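OxyA protein (PDB 5HH3) is a haem-dependent cytochrome P450 that probably catalyses a phenolic coupling step in cyclising the peptide precursor of a glycopeptide antibiotic. Local coordinates at residues Asp23-Val28 against Arg280-Asp285; Pro29-Leu34 against Ser313-Asn318; Ala244-Ala249 against Asp276-Tyr281; Gly250-Ala255 against Ile381-Pro386. All blocks are in the same frame, centred on the assembly; numbering follows the deposited sequence. Where two conformers were deposited one is given.

Contact 1 of 4, residues Asp23-Val28 against Arg280-Asp285; sequences DRFDPV and RYLTTD. With HEM (protoporphyrin IX containing Fe), chain G.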
# COMPACT_ATOMS: atom_id res chain seq x y z
N ASP B 23 -12.77 -13.26 -13.88
CA ASP B 23 -12.81 -13.76 -15.25
C ASP B 23 -14.27 -13.64 -15.68
O ASP B 23 -15.10 -14.52 -15.37
CB ASP B 23 -12.33 -15.21 -15.32
CG ASP B 23 -12.38 -15.78 -16.73
OD1 ASP B 23 -12.65 -15.03 -17.71
OD2 ASP B 23 -12.16 -16.99 -16.87
N ARG B 24 -14.58 -12.53 -16.35
CA ARG B 24 -15.96 -12.14 -16.59
C ARG B 24 -16.69 -12.04 -15.23
O ARG B 24 -16.34 -11.17 -14.45
CB ARG B 24 -16.61 -13.05 -17.65
CG ARG B 24 -15.81 -13.10 -18.95
CD ARG B 24 -16.45 -13.91 -20.07
NE ARG B 24 -17.65 -13.23 -20.59
CZ ARG B 24 -18.92 -13.56 -20.34
NH1 ARG B 24 -19.23 -14.61 -19.57
NH2 ARG B 24 -19.91 -12.84 -20.88
N PHE B 25 -17.64 -12.92 -14.93
CA PHE B 25 -18.34 -12.91 -13.63
C PHE B 25 -17.75 -13.85 -12.59
O PHE B 25 -18.17 -13.83 -11.43
CB PHE B 25 -19.82 -13.28 -13.83
CG PHE B 25 -20.54 -12.38 -14.77
CD1 PHE B 25 -20.91 -11.11 -14.37
CD2 PHE B 25 -20.79 -12.76 -16.07
CE1 PHE B 25 -21.56 -10.25 -15.24
CE2 PHE B 25 -21.43 -11.91 -16.95
CZ PHE B 25 -21.81 -10.65 -16.53
N ASP B 26 -16.79 -14.68 -13.00
CA ASP B 26 -16.26 -15.72 -12.14
C ASP B 26 -15.04 -15.31 -11.33
O ASP B 26 -14.26 -14.47 -11.78
CB ASP B 26 -15.90 -16.92 -12.97
CG ASP B 26 -17.07 -17.47 -13.74
OD1 ASP B 26 -18.24 -17.16 -13.41
OD2 ASP B 26 -16.79 -18.23 -14.67
N PRO B 27 -14.85 -15.95 -10.16
CA PRO B 27 -13.56 -15.91 -9.44
C PRO B 27 -12.42 -16.43 -10.32
O PRO B 27 -12.67 -17.36 -11.10
CB PRO B 27 -13.77 -16.90 -8.28
CG PRO B 27 -15.24 -17.10 -8.18
CD PRO B 27 -15.79 -16.91 -9.55
N VAL B 28 -11.22 -15.86 -10.21
CA VAL B 28 -10.06 -16.36 -10.99
C VAL B 28 -9.51 -17.70 -10.43
O VAL B 28 -9.78 -18.03 -9.27
CB VAL B 28 -8.90 -15.32 -11.11
CG1 VAL B 28 -9.38 -14.09 -11.88
CG2 VAL B 28 -8.31 -14.94 -9.75
N ARG B 280 -25.83 -11.98 -4.92
CA ARG B 280 -24.95 -13.13 -4.65
C ARG B 280 -23.99 -13.41 -5.81
O ARG B 280 -22.79 -13.56 -5.62
CB ARG B 280 -25.74 -14.41 -4.38
CG ARG B 280 -24.86 -15.62 -4.01
CD ARG B 280 -25.58 -16.94 -4.19
NE ARG B 280 -25.84 -17.25 -5.60
CZ ARG B 280 -24.99 -17.82 -6.45
NH1 ARG B 280 -23.76 -18.18 -6.08
NH2 ARG B 280 -25.37 -18.04 -7.71
N TYR B 281 -24.55 -13.52 -7.01
CA TYR B 281 -23.78 -13.90 -8.19
C TYR B 281 -22.77 -12.82 -8.55
O TYR B 281 -21.62 -13.14 -8.80
CB TYR B 281 -24.70 -14.18 -9.37
CG TYR B 281 -23.99 -14.73 -10.60
CD1 TYR B 281 -23.51 -16.03 -10.62
CD2 TYR B 281 -23.79 -13.93 -11.71
CE1 TYR B 281 -22.86 -16.54 -11.74
CE2 TYR B 281 -23.15 -14.42 -12.83
CZ TYR B 281 -22.69 -15.73 -12.84
OH TYR B 281 -22.08 -16.21 -13.94
N LEU B 282 -23.18 -11.56 -8.55
CA LEU B 282 -22.28 -10.47 -8.96
C LEU B 282 -21.20 -10.11 -7.94
O LEU B 282 -20.06 -9.84 -8.33
CB LEU B 282 -23.07 -9.21 -9.33
CG LEU B 282 -23.95 -9.28 -10.57
CD1 LEU B 282 -24.59 -7.93 -10.83
CD2 LEU B 282 -23.16 -9.75 -11.78
N THR B 283 -21.58 -10.07 -6.66
CA THR B 283 -20.68 -9.71 -5.53
C THR B 283 -19.67 -8.62 -5.92
O THR B 283 -18.47 -8.89 -6.04
CB THR B 283 -19.96 -10.97 -4.96
OG1 THR B 283 -20.95 -11.93 -4.57
CG2 THR B 283 -19.10 -10.60 -3.75
N THR B 284 -20.18 -7.40 -6.13
CA THR B 284 -19.38 -6.33 -6.70
C THR B 284 -18.43 -5.65 -5.69
O THR B 284 -17.58 -4.86 -6.10
CB THR B 284 -20.26 -5.27 -7.40
OG1 THR B 284 -21.29 -4.82 -6.51
CG2 THR B 284 -20.90 -5.86 -8.66
N ASP B 285 -18.56 -5.96 -4.41
CA ASP B 285 -17.54 -5.64 -3.40
C ASP B 285 -16.98 -6.97 -2.89
O ASP B 285 -17.57 -7.62 -2.03
CB ASP B 285 -18.16 -4.81 -2.26
CG ASP B 285 -17.12 -4.00 -1.45
OD1 ASP B 285 -15.92 -4.00 -1.80
OD2 ASP B 285 -17.53 -3.34 -0.47
CHA HEM G . -19.93 -1.01 4.71
CHB HEM G . -22.52 2.78 3.13
CHC HEM G . -23.58 0.32 -0.93
CHD HEM G . -21.05 -3.45 0.70
C1A HEM G . -20.52 0.23 4.61
C2A HEM G . -20.33 1.28 5.55
C3A HEM G . -21.07 2.34 5.11
C4A HEM G . -21.71 1.96 3.90
CMA HEM G . -21.18 3.69 5.77
CAA HEM G . -19.48 1.22 6.80
CBA HEM G . -20.34 0.68 7.95
CGA HEM G . -19.61 0.53 9.27
O1A HEM G . -18.36 0.41 9.33
O2A HEM G . -20.27 0.51 10.34
C1B HEM G . -23.04 2.45 1.86
C2B HEM G . -23.84 3.33 1.06
C3B HEM G . -24.15 2.65 -0.10
C4B HEM G . -23.50 1.32 0.04
CMB HEM G . -24.27 4.74 1.41
CAB HEM G . -24.97 3.03 -1.27
CBB HEM G . -25.73 4.12 -1.41
C1C HEM G . -22.98 -0.93 -0.88
C2C HEM G . -23.06 -1.92 -1.88
C3C HEM G . -22.32 -3.02 -1.41
C4C HEM G . -21.81 -2.66 -0.12
CMC HEM G . -23.78 -1.80 -3.21
CAC HEM G . -22.07 -4.34 -2.04
CBC HEM G . -22.57 -4.78 -3.19
C1D HEM G . -20.55 -3.03 1.93
C2D HEM G . -19.69 -3.93 2.73
C3D HEM G . -19.37 -3.26 3.85
C4D HEM G . -20.05 -1.95 3.71
CMD HEM G . -19.20 -5.33 2.42
CAD HEM G . -18.49 -3.79 4.97
CBD HEM G . -16.98 -3.60 4.75
CGD HEM G . -16.18 -4.17 5.93
O1D HEM G . -14.94 -4.09 5.99
O2D HEM G . -16.70 -4.74 6.89
NA HEM G . -21.38 0.65 3.61
NB HEM G . -22.90 1.28 1.23
NC HEM G . -22.27 -1.40 0.19
ND HEM G . -20.77 -1.87 2.58
FE HEM G . -21.80 -0.37 1.94
O HOH W 1 -20.03 0.50 1.20
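Tyr281 reaches across to Phe25 with the far half of its phenol: Tyr281 CE2 comes 3.7 Å from Phe25 CB, and the hydroxyl oxygen lies close to the same carbon. Placing CG opposite the backbone N (chi1 -173°) swings the phenol off the helix toward the turn. The two rings meet obliquely, with planes at 39° and centroids 5.8 Å apart. Beyond them, Tyr281 OH stays 4.0 Å from Asp26 OD1, a proximity rather than a bond, and the carboxylate plane stands almost perpendicular to the phenol. Leu282, the last helical residue, lies alongside Phe25 and points the same way, its CD2 3.7 Å from Phe25 CD1. Phe25 is carried by a type II' turn from Asp23 to Asp26, which closes a tiny antiparallel hairpin through backbone bonds in both directions between those two aspartates. This hairpin packs against the C-terminal end of helix 274-282, the K helix of the P450 fold. Arg22 binds the carbonyls of both Leu282 and Phe25, and Arg319 those of Tyr281 and Phe25. At Thr283 the chain leaves the helix with positive phi; Thr283 OG1 donates to Arg280 O (2.7 Å) from above the carbonyl plane. Thr284 OG1 then approaches the haem vinyl carbon CBC at 3.6 Å, and Asp285 OD2 the bridging carbon CHD at 3.7 Å, at the rim of the porphyrin, whose iron Cys348 and a water ligate.

Contact 2 of 4, residues Pro29-Leu34 against Ser313-Asn318; sequences PQLRSL and SLLAAN
Leu31 alone carries the apolar contact from residues 29-34. A chi1 near 180° (-176°) sends its branched end out from helix 29-37 toward the start of helix 314-318. There Leu31 CD2 meets Leu315 CD2 at 4.0 Å, methyl against methyl, the two side chains running at a slant to one another. The backbones come nearest between Leu31 and Ala316, whose CA atoms are 7.6 Å apart. Leu31 also packs on Leu56 of strand 53-57, so its helix, probably the A helix of the P450 fold, is joined both to the main sheet and to the short K' helix that follows strand 309-312.

The polar component belongs to Ser313, the N-cap of that short helix. Its OG accepts from Ala316 N at 3.0 Å, with an N-H...O angle of 155°, and is also hydrogen-bonded to His20. Both methyls of Leu31 rest against this same oxygen, Leu31 CD2 at 3.9 Å and Leu31 CD1 at 4.1 Å from Ser313 OG. The hydroxyl can thus lie buried under the Leu31 methyls with its hydrogen-bonding needs met by Ala316 N and His20, and what residues 29-34 and 313-318 share is van der Waals packing.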
# COMPACT_ATOMS: atom_id res chain seq x y z
N PRO B 29 -8.75 -18.47 -11.26
CA PRO B 29 -8.24 -19.78 -10.81
C PRO B 29 -7.49 -19.77 -9.48
O PRO B 29 -7.57 -20.73 -8.73
CB PRO B 29 -7.30 -20.18 -11.94
CG PRO B 29 -7.93 -19.60 -13.16
CD PRO B 29 -8.51 -18.28 -12.71
N GLN B 30 -6.80 -18.67 -9.20
CA GLN B 30 -5.93 -18.56 -8.03
C GLN B 30 -6.76 -18.49 -6.74
O GLN B 30 -6.39 -19.07 -5.73
CB GLN B 30 -5.03 -17.33 -8.15
CG GLN B 30 -3.94 -17.39 -9.22
CD GLN B 30 -4.41 -17.19 -10.67
OE1 GLN B 30 -5.56 -16.78 -10.96
NE2 GLN B 30 -3.51 -17.50 -11.60
N LEU B 31 -7.89 -17.80 -6.79
CA LEU B 31 -8.83 -17.79 -5.66
C LEU B 31 -9.56 -19.14 -5.52
O LEU B 31 -9.74 -19.63 -4.41
CB LEU B 31 -9.85 -16.66 -5.79
CG LEU B 31 -10.82 -16.50 -4.62
CD1 LEU B 31 -10.09 -16.30 -3.31
CD2 LEU B 31 -11.80 -15.37 -4.86
N ARG B 32 -9.98 -19.71 -6.65
CA ARG B 32 -10.61 -21.03 -6.70
C ARG B 32 -9.74 -22.06 -5.97
O ARG B 32 -10.24 -22.86 -5.19
CB ARG B 32 -10.84 -21.44 -8.17
CG ARG B 32 -12.10 -22.24 -8.46
CD ARG B 32 -12.43 -22.19 -9.96
NE ARG B 32 -11.35 -22.74 -10.78
CZ ARG B 32 -11.17 -22.49 -12.07
NH1 ARG B 32 -11.99 -21.70 -12.73
NH2 ARG B 32 -10.14 -23.04 -12.72
N SER B 33 -8.43 -22.02 -6.23
CA SER B 33 -7.50 -22.94 -5.62
C SER B 33 -7.43 -22.78 -4.10
O SER B 33 -7.46 -23.78 -3.35
CB SER B 33 -6.11 -22.80 -6.24
OG SER B 33 -5.21 -23.69 -5.63
N LEU B 34 -7.38 -21.54 -3.63
CA LEU B 34 -7.35 -21.26 -2.20
C LEU B 34 -8.66 -21.68 -1.53
O LEU B 34 -8.64 -22.26 -0.45
CB LEU B 34 -7.02 -19.79 -1.91
CG LEU B 34 -5.61 -19.36 -2.38
CD1 LEU B 34 -5.45 -17.85 -2.20
CD2 LEU B 34 -4.50 -20.10 -1.64
N SER B 313 -13.02 -12.94 2.09
CA SER B 313 -13.46 -13.00 0.71
C SER B 313 -14.98 -13.26 0.63
O SER B 313 -15.47 -14.42 0.68
CB SER B 313 -12.69 -14.07 -0.05
OG SER B 313 -13.05 -14.11 -1.41
N LEU B 314 -15.71 -12.17 0.47
CA LEU B 314 -17.14 -12.20 0.23
C LEU B 314 -17.45 -12.87 -1.10
O LEU B 314 -18.43 -13.60 -1.20
CB LEU B 314 -17.73 -10.78 0.26
CG LEU B 314 -17.45 -9.91 1.49
CD1 LEU B 314 -18.17 -8.56 1.39
CD2 LEU B 314 -17.87 -10.64 2.75
N LEU B 315 -16.60 -12.66 -2.10
CA LEU B 315 -16.72 -13.38 -3.38
C LEU B 315 -16.65 -14.91 -3.14
O LEU B 315 -17.56 -15.64 -3.58
CB LEU B 315 -15.64 -12.92 -4.35
CG LEU B 315 -15.63 -13.55 -5.76
CD1 LEU B 315 -16.91 -13.28 -6.47
CD2 LEU B 315 -14.48 -13.02 -6.58
N ALA B 316 -15.64 -15.36 -2.39
CA ALA B 316 -15.50 -16.77 -2.07
C ALA B 316 -16.72 -17.33 -1.34
O ALA B 316 -17.21 -18.40 -1.70
CB ALA B 316 -14.22 -17.06 -1.28
N ALA B 317 -17.25 -16.59 -0.37
CA ALA B 317 -18.42 -17.05 0.38
C ALA B 317 -19.66 -17.16 -0.50
O ALA B 317 -20.39 -18.15 -0.41
CB ALA B 317 -18.72 -16.08 1.52
N ASN B 318 -19.88 -16.14 -1.32
CA ASN B 318 -21.08 -16.04 -2.15
C ASN B 318 -21.08 -17.00 -3.33
O ASN B 318 -22.15 -17.45 -3.77
CB ASN B 318 -21.25 -14.60 -2.64
CG ASN B 318 -21.54 -13.64 -1.51
OD1 ASN B 318 -21.77 -14.05 -0.37
ND2 ASN B 318 -21.55 -12.35 -1.82

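Contact 3 of 4, residues Ala244-Ala249 against Asp276-Tyr281; sequences ARFLAA and DEVIRY. With ACT (acetate ion), chain O.
Glu277 OE2 is gripped by two arginines: Arg280 NE donates to it at 3.0 Å, and Arg333 NE forms a salt bridge with it. The other oxygen, Glu277 OE1, takes Arg280 NH2 at 3.0 Å in a nearly straight bond (173°) and also bonds to Asp330 N. Arg280 thus holds the carboxylate side-on, one nitrogen to each oxygen; both donors approach from above the carboxylate plane, while the oxygens lie close to the guanidinium plane. Glu277 and Arg280 form the ExxR motif of the P450 K helix, and Arg333 completes the Glu-Arg-Arg triad.

Between residues 244-249 and 276-281 the contact is made by Phe246, whose ring projects from the long I-helix. Phe246 CZ lies 3.6 Å from Ile279 CG1, the two side chains crossing at about a right angle, and 4.0 Å from Val278 CG1; Ile279 CA sits at the ring edge, in its plane. The Phe246 side chain, about 5 Å from the haem, also stacks on Phe358 of helix 351-368. One residue earlier, Arg245 NH2 binds OXT of an acetate, probably from the crystallisation liquor, at 3.1 Å.

Helix 274-282 therefore divides its chemistry: hydrocarbon meets the I-helix, whereas Arg280 leaves in another direction to a buried charge network, where the paired arginines would be expected to keep Glu277 ionised.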
# COMPACT_ATOMS: atom_id res chain seq x y z
N ALA B 244 -23.21 2.60 -8.73
CA ALA B 244 -22.91 2.68 -10.16
C ALA B 244 -22.25 1.42 -10.69
O ALA B 244 -22.64 0.91 -11.76
CB ALA B 244 -22.05 3.89 -10.45
N ARG B 245 -21.26 0.89 -9.96
CA ARG B 245 -20.55 -0.31 -10.40
C ARG B 245 -21.45 -1.53 -10.45
O ARG B 245 -21.37 -2.33 -11.39
CB ARG B 245 -19.30 -0.60 -9.54
CG ARG B 245 -18.15 0.37 -9.85
CD ARG B 245 -16.86 0.03 -9.10
NE ARG B 245 -17.04 -0.09 -7.66
CZ ARG B 245 -17.27 -1.21 -6.98
NH1 ARG B 245 -17.37 -2.43 -7.56
NH2 ARG B 245 -17.42 -1.11 -5.67
N PHE B 246 -22.32 -1.67 -9.46
CA PHE B 246 -23.32 -2.74 -9.44
C PHE B 246 -24.32 -2.67 -10.61
O PHE B 246 -24.63 -3.68 -11.22
CB PHE B 246 -24.08 -2.75 -8.13
CG PHE B 246 -24.98 -3.92 -7.97
CD1 PHE B 246 -26.28 -3.89 -8.48
CD2 PHE B 246 -24.52 -5.08 -7.35
CE1 PHE B 246 -27.11 -4.99 -8.35
CE2 PHE B 246 -25.34 -6.19 -7.24
CZ PHE B 246 -26.64 -6.14 -7.71
N LEU B 247 -24.86 -1.48 -10.88
CA LEU B 247 -25.83 -1.31 -11.97
C LEU B 247 -25.19 -1.59 -13.33
O LEU B 247 -25.82 -2.18 -14.20
CB LEU B 247 -26.44 0.10 -11.94
CG LEU B 247 -27.40 0.41 -10.78
CD1 LEU B 247 -27.83 1.88 -10.85
CD2 LEU B 247 -28.61 -0.51 -10.80
N ALA B 248 -23.92 -1.20 -13.51
CA ALA B 248 -23.18 -1.52 -14.74
C ALA B 248 -23.00 -3.04 -14.87
O ALA B 248 -23.25 -3.58 -15.95
CB ALA B 248 -21.84 -0.80 -14.80
N ALA B 249 -22.62 -3.72 -13.79
CA ALA B 249 -22.48 -5.18 -13.83
C ALA B 249 -23.82 -5.90 -13.99
O ALA B 249 -23.90 -6.94 -14.65
CB ALA B 249 -21.74 -5.70 -12.61
N ASP B 276 -31.69 -10.93 -4.34
CA ASP B 276 -30.68 -11.65 -3.54
C ASP B 276 -29.79 -12.55 -4.41
O ASP B 276 -28.61 -12.63 -4.12
CB ASP B 276 -31.32 -12.48 -2.45
CG ASP B 276 -31.93 -11.64 -1.35
OD1 ASP B 276 -31.36 -10.59 -1.02
OD2 ASP B 276 -32.98 -12.04 -0.82
N GLU B 277 -30.34 -13.20 -5.44
CA GLU B 277 -29.53 -13.99 -6.37
C GLU B 277 -28.61 -13.13 -7.26
O GLU B 277 -27.47 -13.49 -7.49
CB GLU B 277 -30.40 -14.90 -7.24
CG GLU B 277 -29.65 -15.71 -8.29
CD GLU B 277 -28.77 -16.81 -7.74
OE1 GLU B 277 -28.14 -17.49 -8.57
OE2 GLU B 277 -28.68 -17.02 -6.50
N VAL B 278 -29.11 -12.01 -7.75
CA VAL B 278 -28.30 -11.12 -8.58
C VAL B 278 -27.13 -10.60 -7.77
O VAL B 278 -26.00 -10.58 -8.24
CB VAL B 278 -29.12 -9.94 -9.15
CG1 VAL B 278 -28.23 -8.98 -9.95
CG2 VAL B 278 -30.22 -10.46 -10.05
N ILE B 279 -27.42 -10.17 -6.53
CA ILE B 279 -26.38 -9.69 -5.62
C ILE B 279 -25.36 -10.79 -5.27
O ILE B 279 -24.15 -10.55 -5.32
CB ILE B 279 -26.99 -9.08 -4.33
CG1 ILE B 279 -27.68 -7.76 -4.66
CG2 ILE B 279 -25.91 -8.89 -3.28
CD1 ILE B 279 -28.62 -7.21 -3.59
N ARG B 280 -25.83 -11.98 -4.92
CA ARG B 280 -24.95 -13.13 -4.65
C ARG B 280 -23.99 -13.41 -5.81
O ARG B 280 -22.79 -13.56 -5.62
CB ARG B 280 -25.74 -14.41 -4.38
CG ARG B 280 -24.86 -15.62 -4.01
CD ARG B 280 -25.58 -16.94 -4.19
NE ARG B 280 -25.84 -17.25 -5.60
CZ ARG B 280 -24.99 -17.82 -6.45
NH1 ARG B 280 -23.76 -18.18 -6.08
NH2 ARG B 280 -25.37 -18.04 -7.71
N TYR B 281 -24.55 -13.52 -7.01
CA TYR B 281 -23.78 -13.90 -8.19
C TYR B 281 -22.77 -12.82 -8.55
O TYR B 281 -21.62 -13.14 -8.80
CB TYR B 281 -24.70 -14.18 -9.37
CG TYR B 281 -23.99 -14.73 -10.60
CD1 TYR B 281 -23.51 -16.03 -10.62
CD2 TYR B 281 -23.79 -13.93 -11.71
CE1 TYR B 281 -22.86 -16.54 -11.74
CE2 TYR B 281 -23.15 -14.42 -12.83
CZ TYR B 281 -22.69 -15.73 -12.84
OH TYR B 281 -22.08 -16.21 -13.94
C ACT O . -16.00 1.77 -3.04
O ACT O . -15.68 2.97 -2.98
OXT ACT O . -16.73 1.33 -3.96
CH3 ACT O . -15.49 0.82 -1.99

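Contact 4 of 4, residues Gly250-Ala255 against Ile381-Pro386; sequences GAWLMA and IRLGPP
The C-terminal part of the long I-helix, helix 225-256, meets the loop between strands 373-374 and 394-396 through one indole. The extended first torsion of Trp252 (chi1 -178°) carries the ring system out from the helix to the loop, where Ile381 and Leu383 both come from one side of its plane. Ile381 covers that face: its CD1 sits 3.5 Å from the centroid of the five-membered ring, 26° off the ring normal, in a CH-pi contact. The packing is tight, with Ile381 CD1 only 3.2 Å from Trp252 NE1 and 3.4 Å from Trp252 CE2. The rest of the isoleucine follows the indole outward, Ile381 CB lying 3.9 Å from Trp252 CZ2 and Ile381 CG2 4.1 Å from Trp252 CH2, the two side chains running past each other in opposite directions.

In the P450 fold this joins the I-helix to the C-terminal part of the chain, whose loop folds back on itself: Arg382 is backbone-bonded to Glu391, and Ile381 packs on Val390 and Leu393. Phe25 meets Trp252 from the other side, their ring planes at about 40°. At the far end of the indole Leu383 comes in across it, nearly at right angles, with Leu383 CD2 4.0 Å from Trp252 CZ3. Further along the loop, Pro385 packs on Thr81 of the second subunit.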
# COMPACT_ATOMS: atom_id res chain seq x y z
N GLY B 250 -24.88 -5.33 -13.41
CA GLY B 250 -26.24 -5.82 -13.60
C GLY B 250 -26.71 -5.73 -15.04
O GLY B 250 -27.25 -6.70 -15.57
N ALA B 251 -26.51 -4.56 -15.67
CA ALA B 251 -26.85 -4.38 -17.07
C ALA B 251 -26.10 -5.39 -17.96
O ALA B 251 -26.67 -5.89 -18.94
CB ALA B 251 -26.57 -2.95 -17.52
N TRP B 252 -24.83 -5.67 -17.63
CA TRP B 252 -24.04 -6.65 -18.38
C TRP B 252 -24.65 -8.05 -18.23
O TRP B 252 -24.83 -8.74 -19.23
CB TRP B 252 -22.58 -6.62 -17.92
CG TRP B 252 -21.63 -7.55 -18.64
CD1 TRP B 252 -21.82 -8.16 -19.85
CD2 TRP B 252 -20.31 -7.93 -18.22
NE1 TRP B 252 -20.73 -8.91 -20.19
CE2 TRP B 252 -19.78 -8.78 -19.21
CE3 TRP B 252 -19.53 -7.63 -17.09
CZ2 TRP B 252 -18.51 -9.34 -19.11
CZ3 TRP B 252 -18.27 -8.20 -16.99
CH2 TRP B 252 -17.76 -9.04 -17.99
N LEU B 253 -24.98 -8.44 -17.00
CA LEU B 253 -25.63 -9.72 -16.74
C LEU B 253 -26.98 -9.84 -17.47
O LEU B 253 -27.31 -10.92 -17.98
CB LEU B 253 -25.81 -9.96 -15.23
CG LEU B 253 -26.31 -11.35 -14.80
CD1 LEU B 253 -25.29 -12.42 -15.12
CD2 LEU B 253 -26.63 -11.39 -13.32
N MET B 254 -27.73 -8.74 -17.54
CA MET B 254 -29.00 -8.72 -18.29
C MET B 254 -28.82 -8.90 -19.80
O MET B 254 -29.55 -9.68 -20.40
CB MET B 254 -29.78 -7.45 -18.02
CG MET B 254 -30.23 -7.32 -16.57
SD MET B 254 -30.93 -5.69 -16.24
CE MET B 254 -32.25 -5.73 -17.48
N ALA B 255 -27.87 -8.20 -20.39
CA ALA B 255 -27.50 -8.41 -21.79
C ALA B 255 -26.93 -9.84 -22.04
O ALA B 255 -27.21 -10.47 -23.05
CB ALA B 255 -26.53 -7.33 -22.26
N ILE B 381 -15.23 -7.33 -22.64
CA ILE B 381 -15.46 -6.21 -21.74
C ILE B 381 -14.24 -6.06 -20.84
O ILE B 381 -13.75 -7.03 -20.29
CB ILE B 381 -16.82 -6.37 -21.03
CG1 ILE B 381 -17.90 -5.99 -22.07
CG2 ILE B 381 -16.93 -5.48 -19.80
CD1 ILE B 381 -19.23 -6.66 -21.85
N ARG B 382 -13.72 -4.83 -20.75
CA ARG B 382 -12.50 -4.54 -19.99
C ARG B 382 -12.85 -4.22 -18.54
O ARG B 382 -13.70 -3.37 -18.25
CB ARG B 382 -11.76 -3.34 -20.58
CG ARG B 382 -11.45 -3.45 -22.07
CD ARG B 382 -10.09 -2.85 -22.39
NE ARG B 382 -9.87 -2.70 -23.83
CZ ARG B 382 -10.05 -1.58 -24.54
NH1 ARG B 382 -10.46 -0.44 -23.97
NH2 ARG B 382 -9.80 -1.60 -25.85
N LEU B 383 -12.18 -4.92 -17.64
CA LEU B 383 -12.40 -4.74 -16.22
C LEU B 383 -11.19 -4.04 -15.63
O LEU B 383 -10.05 -4.40 -15.95
CB LEU B 383 -12.61 -6.10 -15.56
CG LEU B 383 -13.84 -6.87 -16.03
CD1 LEU B 383 -13.89 -8.21 -15.33
CD2 LEU B 383 -15.11 -6.07 -15.77
N GLY B 384 -11.43 -3.05 -14.78
CA GLY B 384 -10.38 -2.32 -14.09
C GLY B 384 -9.93 -3.07 -12.85
O GLY B 384 -10.37 -4.20 -12.60
N PRO B 385 -9.05 -2.46 -12.06
CA PRO B 385 -8.68 -3.07 -10.79
C PRO B 385 -9.92 -3.33 -9.91
O PRO B 385 -10.91 -2.62 -10.02
CB PRO B 385 -7.79 -2.01 -10.14
CG PRO B 385 -7.25 -1.21 -11.27
CD PRO B 385 -8.34 -1.19 -12.30
N PRO B 386 -9.88 -4.36 -9.05
CA PRO B 386 -10.92 -4.60 -8.07
C PRO B 386 -11.16 -3.37 -7.19
O PRO B 386 -10.23 -2.62 -6.99
CB PRO B 386 -10.36 -5.74 -7.21
CG PRO B 386 -9.35 -6.42 -8.07
CD PRO B 386 -8.86 -5.44 -9.09

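Overall arrangement
Contact 1 is central, its centre 9 Å from those of contacts 3 and 4 and 10 Å from that of contact 2; the centre of contact 2 is about 17 and 18 Å from those of contacts 3 and 4. Helix 274-282 serves both contact 1 and contact 3, and helix 225-256 both contact 3 and contact 4. Phe25 closes the group by touching Trp252, with Phe25 CZ 3.5 Å from Trp252 CD2. Contact 2 is tied in by Asn318, whose ND2 is 2.8 Å from Thr283 OG1 and whose O is 2.9 Å from Arg280 NH1. The haem is reached most directly from contact 1; Thr284 O, 2.8 Å from Arg245 NH1, links that edge to contact 3.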